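Local coordinates for protein putative polyketide cyclase (Acidithiobacillus ferrooxidans, PDB 3F9S) that is a putative SnoaL-like polyketide cyclase of the NTF2 clan whose substrate and reaction are not established, at residues A66-C71 with H94-P99; W88-T93 with I108-A113. One frame throughout, in Å; residues are numbered along the deposited sequence.

Contact 1 (A66-C71 with H94-P99); sequences AFPDQC and HKEDIP
Lys95 and Asp69 make the charged part of this surface contact. Lys95 NZ sits over the face of the carboxylate, 3.1 Å from Asp69 CG and equally far from OD1 and OD2, a salt bridge without a direct hydrogen bond; a bend at chi4 (-56°) turns it there. A water donates to Asp69 OD1 and weakly accepts from Lys95 NZ, while Asp69 OD2 is hydrogen-bonded to Thr93 OG1. Another water joins the backbones, donating to Ala66 O at 2.7 Å and accepting from Glu96 N. In the cone-shaped NTF2-like fold, this ties the turn between helix 53-66 and strand 71-80 to the loop after strand 83-93. In that type I beta turn, Phe67 to Gln70, Phe67 O accepts from Gln70 N and, on the opposite face of its carbonyl plane, from Gln70 NE2. Pro68 packs by van der Waals contact, its CG meeting the ammonium NZ of Lys95 at 3.4 Å and its CD resting 3.7 Å from Glu96 CG. Lacking CG and CD, an alanine here is likely to open a gap against Glu96 CG and leave the lysine end less closely packed. Ile98 CD1 makes the apolar contact, obliquely to Phe67 CZ at 4.0 Å, the side chains crossing at about a right angle.

Contact 2 (W88-T93 with I108-A113); sequences WLWTAT and IKMSGA
Trp88 lies flat over the backbone of Gly112, and the missing side chain there is the hollow that receives it: Gly112 CA sits 3.5 Å from the centroid of the six-membered ring, 11° off the ring normal, a CH-pi contact. The ring gets there because its CG is wedged between the backbone N and the carbonyl carbon (chi1 45°), which folds the indole back across the partner strand.

Selenomethionine Met110 fills the gap between the two tryptophans. Its CE touches the edge of Trp88, 3.6 Å from CH2 and near the ring plane, and at the same time lies over a face of Trp90, 4.2 Å from the centroid of the five-membered ring. The chain leaves extended and bends at chi3, laying the methyl between the rings with SE farther above the Trp90 six-membered ring, a Met-aromatic contact. Trp90 CE3 is pressed to Met110 CB at 3.4 Å, and Ile108 CG2 fits against the ring edge, 3.8 Å from CZ3.

On the face of Leu89, Thr91, Lys109 and Ser111, Leu89 CD2 rests 3.7 Å from Ser111 CB. The backbones form an antiparallel ladder in which Trp88-Gly112, Trp90-Met110 and Ala92-Ile108 are the hydrogen-bonded pairs; Ile108 N to Ala92 O is almost straight (177°), whereas Trp90 N to Met110 O is weak.

These neighbouring strands of the curved NTF2-like sheet lie between strands 71-80 and 122-130. Helix 132-142 packs on Ile108 and Met110, Phe72 meets both indoles edge-to-face, and the Leu89-Ser111 face meets the second subunit, whose His40 hydrogen-bonds Ser111 OG.

In the fold
Contact 1 continues contact 2 at one end of the sheet: strand 83-93 supplies residues 88-93 and runs on into the loop 94-99, while residues 66-71 lead into the strand on its far side from 108-113. The centres are about 12 Å apart, and the two contacts touch directly. Cys71 N lies 2.8 Å from Thr91 O, a probable hydrogen bond that starts the next pairing of the sheet, and Phe67 CB packs 3.6 Å from Ala92 CB. Phe67 and Gln70 both reach Trp90, by ring and amide. A glycerol, probably from the crystallisation liquor, lies about 5 Å from the Trp88 side chain and may mark a pocket; no active-site residue is established.

Contact 1 (A66-C71 with H94-P99)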
ATOM      1  N   ALA A  66      18.972   5.146  -6.931  1.00 27.32           N
ATOM      2  CA  ALA A  66      18.890   3.678  -6.905  1.00 27.88           C
ATOM      3  C   ALA A  66      18.382   3.091  -8.231  1.00 28.51           C
ATOM      4  O   ALA A  66      18.878   2.066  -8.695  1.00 30.22           O
ATOM      5  CB  ALA A  66      17.982   3.231  -5.758  1.00 29.63           C
ATOM      6  N   PHE A  67      17.390   3.754  -8.817  1.00 27.52           N
ATOM      7  CA  PHE A  67      16.760   3.360 -10.076  1.00 26.20           C
ATOM      8  C   PHE A  67      16.510   4.643 -10.846  1.00 25.22           C
ATOM      9  O   PHE A  67      15.384   5.149 -10.834  1.00 24.90           O
ATOM     10  CB  PHE A  67      15.458   2.648  -9.759  1.00 26.26           C
ATOM     11  CG  PHE A  67      15.647   1.366  -9.030  1.00 28.55           C
ATOM     12  CD1 PHE A  67      15.936   0.200  -9.723  1.00 31.97           C
ATOM     13  CD2 PHE A  67      15.540   1.315  -7.640  1.00 31.69           C
ATOM     14  CE1 PHE A  67      16.114  -1.013  -9.053  1.00 34.94           C
ATOM     15  CE2 PHE A  67      15.713   0.107  -6.955  1.00 33.32           C
ATOM     16  CZ  PHE A  67      15.990  -1.057  -7.665  1.00 30.52           C
ATOM     17  N   PRO A  68      17.563   5.180 -11.500  1.00 26.33           N
ATOM     18  CA  PRO A  68      17.465   6.487 -12.152  1.00 28.71           C
ATOM     19  C   PRO A  68      16.468   6.650 -13.285  1.00 30.96           C
ATOM     20  O   PRO A  68      16.034   7.775 -13.512  1.00 33.86           O
ATOM     21  CB  PRO A  68      18.898   6.782 -12.593  1.00 29.11           C
ATOM     22  CG  PRO A  68      19.579   5.487 -12.649  1.00 29.24           C
ATOM     23  CD  PRO A  68      18.908   4.598 -11.652  1.00 26.66           C
ATOM     24  N   ASP A  69      16.079   5.563 -13.948  1.00 29.97           N
ATOM     25  CA  ASP A  69      15.072   5.649 -15.014  1.00 29.21           C
ATOM     26  C   ASP A  69      13.694   5.218 -14.528  1.00 28.80           C
ATOM     27  O   ASP A  69      12.813   4.957 -15.351  1.00 28.89           O
ATOM     28  CB  ASP A  69      15.504   4.837 -16.235  1.00 30.18           C
ATOM     29  CG  ASP A  69      15.387   3.340 -16.043  1.00 31.02           C
ATOM     30  OD1 ASP A  69      15.097   2.845 -14.926  1.00 31.56           O
ATOM     31  OD2 ASP A  69      15.555   2.653 -17.061  1.00 31.68           O
ATOM     32  N   GLN A  70      13.496   5.148 -13.209  1.00 27.17           N
ATOM     33  CA  GLN A  70      12.226   4.708 -12.662  1.00 27.34           C
ATOM     34  C   GLN A  70      11.074   5.570 -13.132  1.00 28.06           C
ATOM     35  O   GLN A  70      11.226   6.775 -13.314  1.00 28.59           O
ATOM     36  CB  GLN A  70      12.242   4.662 -11.133  1.00 27.24           C
ATOM     37  CG  GLN A  70      12.349   5.993 -10.428  1.00 28.78           C
ATOM     38  CD  GLN A  70      12.559   5.821  -8.945  1.00 27.95           C
ATOM     39  OE1 GLN A  70      11.599   5.799  -8.187  1.00 30.56           O
ATOM     40  NE2 GLN A  70      13.798   5.618  -8.534  1.00 27.69           N
ATOM     41  N   CYS A  71       9.920   4.934 -13.319  1.00 27.97           N
ATOM     42  CA  CYS A  71       8.757   5.622 -13.815  1.00 27.10           C
ATOM     43  C   CYS A  71       7.562   5.105 -13.049  1.00 25.24           C
ATOM     44  O   CYS A  71       7.389   3.904 -12.929  1.00 24.41           O
ATOM     45  CB  CYS A  71       8.565   5.366 -15.308  1.00 27.96           C
ATOM     46  SG  CYS A  71       7.307   6.459 -15.964  1.00 34.35           S
ATOM     47  N   HIS A  94      17.261  -2.282 -13.791  1.00 33.40           N
ATOM     48  CA  HIS A  94      18.219  -2.616 -12.737  1.00 36.92           C
ATOM     49  C   HIS A  94      19.603  -2.358 -13.334  1.00 39.74           C
ATOM     50  O   HIS A  94      20.292  -3.295 -13.740  1.00 40.53           O
ATOM     51  CB  HIS A  94      18.014  -4.068 -12.280  1.00 37.42           C
ATOM     52  CG  HIS A  94      18.961  -4.516 -11.213  1.00 35.45           C
ATOM     53  ND1 HIS A  94      19.397  -5.818 -11.115  1.00 40.35           N
ATOM     54  CD2 HIS A  94      19.596  -3.827 -10.236  1.00 38.48           C
ATOM     55  CE1 HIS A  94      20.232  -5.921 -10.097  1.00 40.88           C
ATOM     56  NE2 HIS A  94      20.372  -4.728  -9.547  1.00 37.83           N
ATOM     57  N   LYS A  95      19.987  -1.080 -13.390  1.00 42.82           N
ATOM     58  CA  LYS A  95      21.267  -0.660 -13.995  1.00 46.44           C
ATOM     59  C   LYS A  95      22.290   0.002 -13.057  1.00 48.02           C
ATOM     60  O   LYS A  95      23.419   0.283 -13.484  1.00 48.26           O
ATOM     61  CB  LYS A  95      21.014   0.186 -15.247  1.00 46.57           C
ATOM     62  CG  LYS A  95      20.325   1.511 -15.026  1.00 48.23           C
ATOM     63  CD  LYS A  95      20.078   2.175 -16.375  1.00 48.88           C
ATOM     64  CE  LYS A  95      19.632   3.607 -16.211  1.00 53.32           C
ATOM     65  NZ  LYS A  95      18.424   3.697 -15.356  1.00 55.94           N
ATOM     66  N   GLU A  96      21.904   0.242 -11.805  1.00 49.31           N
ATOM     67  CA  GLU A  96      22.810   0.716 -10.763  1.00 50.74           C
ATOM     68  C   GLU A  96      23.052  -0.464  -9.829  1.00 52.56           C
ATOM     69  O   GLU A  96      22.160  -1.300  -9.630  1.00 51.95           O
ATOM     70  CB  GLU A  96      22.210   1.890  -9.986  1.00 50.58           C
ATOM     71  CG  GLU A  96      22.164   3.194 -10.777  1.00 51.01           C
ATOM     72  CD  GLU A  96      23.513   3.891 -10.942  1.00 51.15           C
ATOM     73  OE1 GLU A  96      24.536   3.444 -10.375  1.00 48.57           O
ATOM     74  OE2 GLU A  96      23.539   4.922 -11.646  1.00 50.89           O
ATOM     75  N   ASP A  97      24.263  -0.537  -9.279  1.00 54.40           N
ATOM     76  CA  ASP A  97      24.605  -1.563  -8.299  1.00 56.43           C
ATOM     77  C   ASP A  97      23.927  -1.198  -6.974  1.00 58.19           C
ATOM     78  O   ASP A  97      24.040  -0.062  -6.504  1.00 58.33           O
ATOM     79  CB  ASP A  97      26.125  -1.687  -8.099  1.00 56.63           C
ATOM     80  CG  ASP A  97      26.857  -2.209  -9.336  1.00 58.19           C
ATOM     81  OD1 ASP A  97      26.228  -2.775 -10.255  1.00 59.51           O
ATOM     82  OD2 ASP A  97      28.099  -2.066  -9.382  1.00 61.76           O
ATOM     83  N   ILE A  98      23.196  -2.160  -6.414  1.00 59.96           N
ATOM     84  CA  ILE A  98      22.500  -2.019  -5.126  1.00 61.24           C
ATOM     85  C   ILE A  98      23.058  -3.110  -4.193  1.00 61.92           C
ATOM     86  O   ILE A  98      23.704  -4.044  -4.689  1.00 61.44           O
ATOM     87  CB  ILE A  98      20.941  -2.034  -5.281  1.00 61.29           C
ATOM     88  CG1 ILE A  98      20.442  -3.205  -6.133  1.00 61.40           C
ATOM     89  CG2 ILE A  98      20.462  -0.727  -5.916  1.00 62.54           C
ATOM     90  CD1 ILE A  98      18.931  -3.277  -6.225  1.00 60.65           C
ATOM     91  N   PRO A  99      22.867  -2.978  -2.857  1.00 62.71           N
ATOM     92  CA  PRO A  99      23.412  -3.971  -1.909  1.00 62.76           C
ATOM     93  C   PRO A  99      23.117  -5.445  -2.254  1.00 63.20           C
ATOM     94  O   PRO A  99      21.962  -5.881  -2.226  1.00 63.28           O
ATOM     95  CB  PRO A  99      22.775  -3.563  -0.572  1.00 63.06           C
ATOM     96  CG  PRO A  99      22.565  -2.099  -0.705  1.00 63.43           C
ATOM     97  CD  PRO A  99      22.163  -1.895  -2.136  1.00 62.77           C
TER
HETATM   98  O   HOH W   1      19.014   0.149 -10.529  1.00 39.83           O
HETATM   99  O   HOH W   2      16.867   2.463 -13.201  1.00 38.93           O

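Contact 2 (W88-T93 with I108-A113)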
ATOM      1  N   TRP A  88      -0.279   2.939  -7.779  1.00 22.87           N
ATOM      2  CA  TRP A  88       0.630   3.027  -8.890  1.00 22.59           C
ATOM      3  C   TRP A  88       1.405   1.759  -9.132  1.00 22.74           C
ATOM      4  O   TRP A  88       1.534   0.911  -8.250  1.00 24.40           O
ATOM      5  CB  TRP A  88       1.621   4.169  -8.673  1.00 21.44           C
ATOM      6  CG  TRP A  88       2.210   4.237  -7.297  1.00 21.94           C
ATOM      7  CD1 TRP A  88       1.737   4.940  -6.279  1.00 23.58           C
ATOM      8  CD2 TRP A  88       3.392   3.586  -6.828  1.00 24.87           C
ATOM      9  NE1 TRP A  88       2.508   4.783  -5.161  1.00 23.64           N
ATOM     10  CE2 TRP A  88       3.547   3.947  -5.463  1.00 24.86           C
ATOM     11  CE3 TRP A  88       4.309   2.715  -7.404  1.00 23.41           C
ATOM     12  CZ2 TRP A  88       4.608   3.513  -4.690  1.00 26.75           C
ATOM     13  CZ3 TRP A  88       5.377   2.254  -6.633  1.00 25.22           C
ATOM     14  CH2 TRP A  88       5.511   2.653  -5.277  1.00 25.18           C
ATOM     15  N   LEU A  89       1.844   1.651 -10.377  1.00 22.89           N
ATOM     16  CA  LEU A  89       2.769   0.649 -10.829  1.00 21.17           C
ATOM     17  C   LEU A  89       4.035   1.442 -11.048  1.00 22.93           C
ATOM     18  O   LEU A  89       4.029   2.671 -11.158  1.00 24.20           O
ATOM     19  CB  LEU A  89       2.297   0.028 -12.125  1.00 23.03           C
ATOM     20  CG  LEU A  89       0.930  -0.625 -11.993  1.00 20.48           C
ATOM     21  CD1 LEU A  89       0.549  -1.192 -13.340  1.00 23.49           C
ATOM     22  CD2 LEU A  89       0.828  -1.683 -10.911  1.00 24.91           C
ATOM     23  N   TRP A  90       5.129   0.711 -11.135  1.00 22.60           N
ATOM     24  CA  TRP A  90       6.430   1.312 -11.217  1.00 22.81           C
ATOM     25  C   TRP A  90       7.307   0.387 -11.987  1.00 23.63           C
ATOM     26  O   TRP A  90       7.171  -0.836 -11.883  1.00 25.12           O
ATOM     27  CB  TRP A  90       6.907   1.418  -9.791  1.00 24.94           C
ATOM     28  CG  TRP A  90       8.232   1.969  -9.542  1.00 22.85           C
ATOM     29  CD1 TRP A  90       8.512   3.258  -9.274  1.00 25.23           C
ATOM     30  CD2 TRP A  90       9.458   1.250  -9.431  1.00 22.92           C
ATOM     31  NE1 TRP A  90       9.831   3.408  -9.000  1.00 23.75           N
ATOM     32  CE2 TRP A  90      10.448   2.188  -9.089  1.00 25.50           C
ATOM     33  CE3 TRP A  90       9.814  -0.102  -9.551  1.00 22.21           C
ATOM     34  CZ2 TRP A  90      11.769   1.826  -8.884  1.00 24.97           C
ATOM     35  CZ3 TRP A  90      11.126  -0.464  -9.356  1.00 22.98           C
ATOM     36  CH2 TRP A  90      12.098   0.496  -9.044  1.00 24.60           C
ATOM     37  N   THR A  91       8.154   0.973 -12.819  1.00 23.12           N
ATOM     38  CA  THR A  91       9.085   0.212 -13.598  1.00 23.22           C
ATOM     39  C   THR A  91      10.395   0.955 -13.536  1.00 22.64           C
ATOM     40  O   THR A  91      10.405   2.176 -13.448  1.00 24.68           O
ATOM     41  CB  THR A  91       8.624   0.093 -15.057  1.00 24.31           C
ATOM     42  OG1 THR A  91       8.516   1.399 -15.626  1.00 30.53           O
ATOM     43  CG2 THR A  91       7.259  -0.605 -15.127  1.00 25.78           C
ATOM     44  N   ALA A  92      11.475   0.200 -13.542  1.00 23.13           N
ATOM     45  CA  ALA A  92      12.825   0.759 -13.545  1.00 23.53           C
ATOM     46  C   ALA A  92      13.739  -0.330 -14.049  1.00 25.34           C
ATOM     47  O   ALA A  92      13.406  -1.507 -13.958  1.00 26.37           O
ATOM     48  CB  ALA A  92      13.209   1.170 -12.153  1.00 24.22           C
ATOM     49  N   THR A  93      14.853   0.081 -14.633  1.00 27.66           N
ATOM     50  CA  THR A  93      15.870  -0.828 -15.136  1.00 29.09           C
ATOM     51  C   THR A  93      16.826  -1.042 -13.982  1.00 30.08           C
ATOM     52  O   THR A  93      17.164  -0.081 -13.283  1.00 29.59           O
ATOM     53  CB  THR A  93      16.656  -0.189 -16.294  1.00 28.83           C
ATOM     54  OG1 THR A  93      15.735   0.243 -17.297  1.00 30.80           O
ATOM     55  CG2 THR A  93      17.616  -1.175 -16.900  1.00 28.71           C
ATOM     56  N   ILE A 108      12.618  -4.023 -13.530  1.00 29.55           N
ATOM     57  CA  ILE A 108      12.091  -4.317 -12.205  1.00 27.45           C
ATOM     58  C   ILE A 108      10.717  -3.658 -12.196  1.00 25.89           C
ATOM     59  O   ILE A 108      10.574  -2.513 -12.639  1.00 25.30           O
ATOM     60  CB  ILE A 108      12.973  -3.734 -11.077  1.00 26.49           C
ATOM     61  CG1 ILE A 108      14.385  -4.315 -11.134  1.00 31.76           C
ATOM     62  CG2 ILE A 108      12.364  -4.017  -9.700  1.00 30.32           C
ATOM     63  CD1 ILE A 108      14.481  -5.829 -10.962  1.00 28.75           C
ATOM     64  N   LYS A 109       9.723  -4.386 -11.695  1.00 25.04           N
ATOM     65  CA  LYS A 109       8.354  -3.904 -11.601  1.00 26.26           C
ATOM     66  C   LYS A 109       7.915  -3.891 -10.147  1.00 25.89           C
ATOM     67  O   LYS A 109       8.243  -4.790  -9.379  1.00 27.19           O
ATOM     68  CB  LYS A 109       7.407  -4.769 -12.411  1.00 27.68           C
ATOM     69  CG  LYS A 109       7.636  -4.646 -13.901  1.00 29.46           C
ATOM     70  CD  LYS A 109       6.394  -5.081 -14.685  1.00 37.28           C
ATOM     71  CE  LYS A 109       6.443  -4.602 -16.140  1.00 40.96           C
ATOM     72  NZ  LYS A 109       5.077  -4.550 -16.757  1.00 45.58           N
HETATM   73  N   MSE A 110       7.182  -2.857  -9.773  1.00 25.42           N
HETATM   74  CA  MSE A 110       6.699  -2.741  -8.405  1.00 26.48           C
HETATM   75  C   MSE A 110       5.359  -2.050  -8.480  1.00 25.44           C
HETATM   76  O   MSE A 110       5.012  -1.476  -9.506  1.00 26.78           O
HETATM   77  CB  MSE A 110       7.681  -1.909  -7.566  1.00 27.04           C
HETATM   78  CG  MSE A 110       7.288  -1.789  -6.119  1.00 28.18           C
HETATM   79 SE   MSE A 110       8.629  -0.985  -5.121  0.75 31.66          SE
HETATM   80  CE  MSE A 110       8.452   0.681  -5.546  1.00 23.54           C
ATOM     81  N   SER A 111       4.586  -2.175  -7.416  1.00 24.70           N
ATOM     82  CA  SER A 111       3.329  -1.459  -7.288  1.00 23.81           C
ATOM     83  C   SER A 111       3.286  -0.904  -5.911  1.00 23.33           C
ATOM     84  O   SER A 111       3.991  -1.360  -5.020  1.00 24.19           O
ATOM     85  CB  SER A 111       2.122  -2.353  -7.543  1.00 25.02           C
ATOM     86  OG  SER A 111       2.145  -3.475  -6.697  1.00 23.30           O
ATOM     87  N   GLY A 112       2.476   0.128  -5.745  1.00 22.42           N
ATOM     88  CA  GLY A 112       2.376   0.729  -4.461  1.00 23.15           C
ATOM     89  C   GLY A 112       1.146   1.578  -4.331  1.00 23.16           C
ATOM     90  O   GLY A 112       0.410   1.796  -5.280  1.00 25.18           O
ATOM     91  N   ALA A 113       0.924   1.974  -3.092  1.00 23.25           N
ATOM     92  CA  ALA A 113      -0.169   2.850  -2.743  1.00 24.19           C
ATOM     93  C   ALA A 113       0.396   3.903  -1.818  1.00 25.11           C
ATOM     94  O   ALA A 113       1.130   3.583  -0.887  1.00 25.54           O
ATOM     95  CB  ALA A 113      -1.282   2.058  -2.122  1.00 23.81           C
TER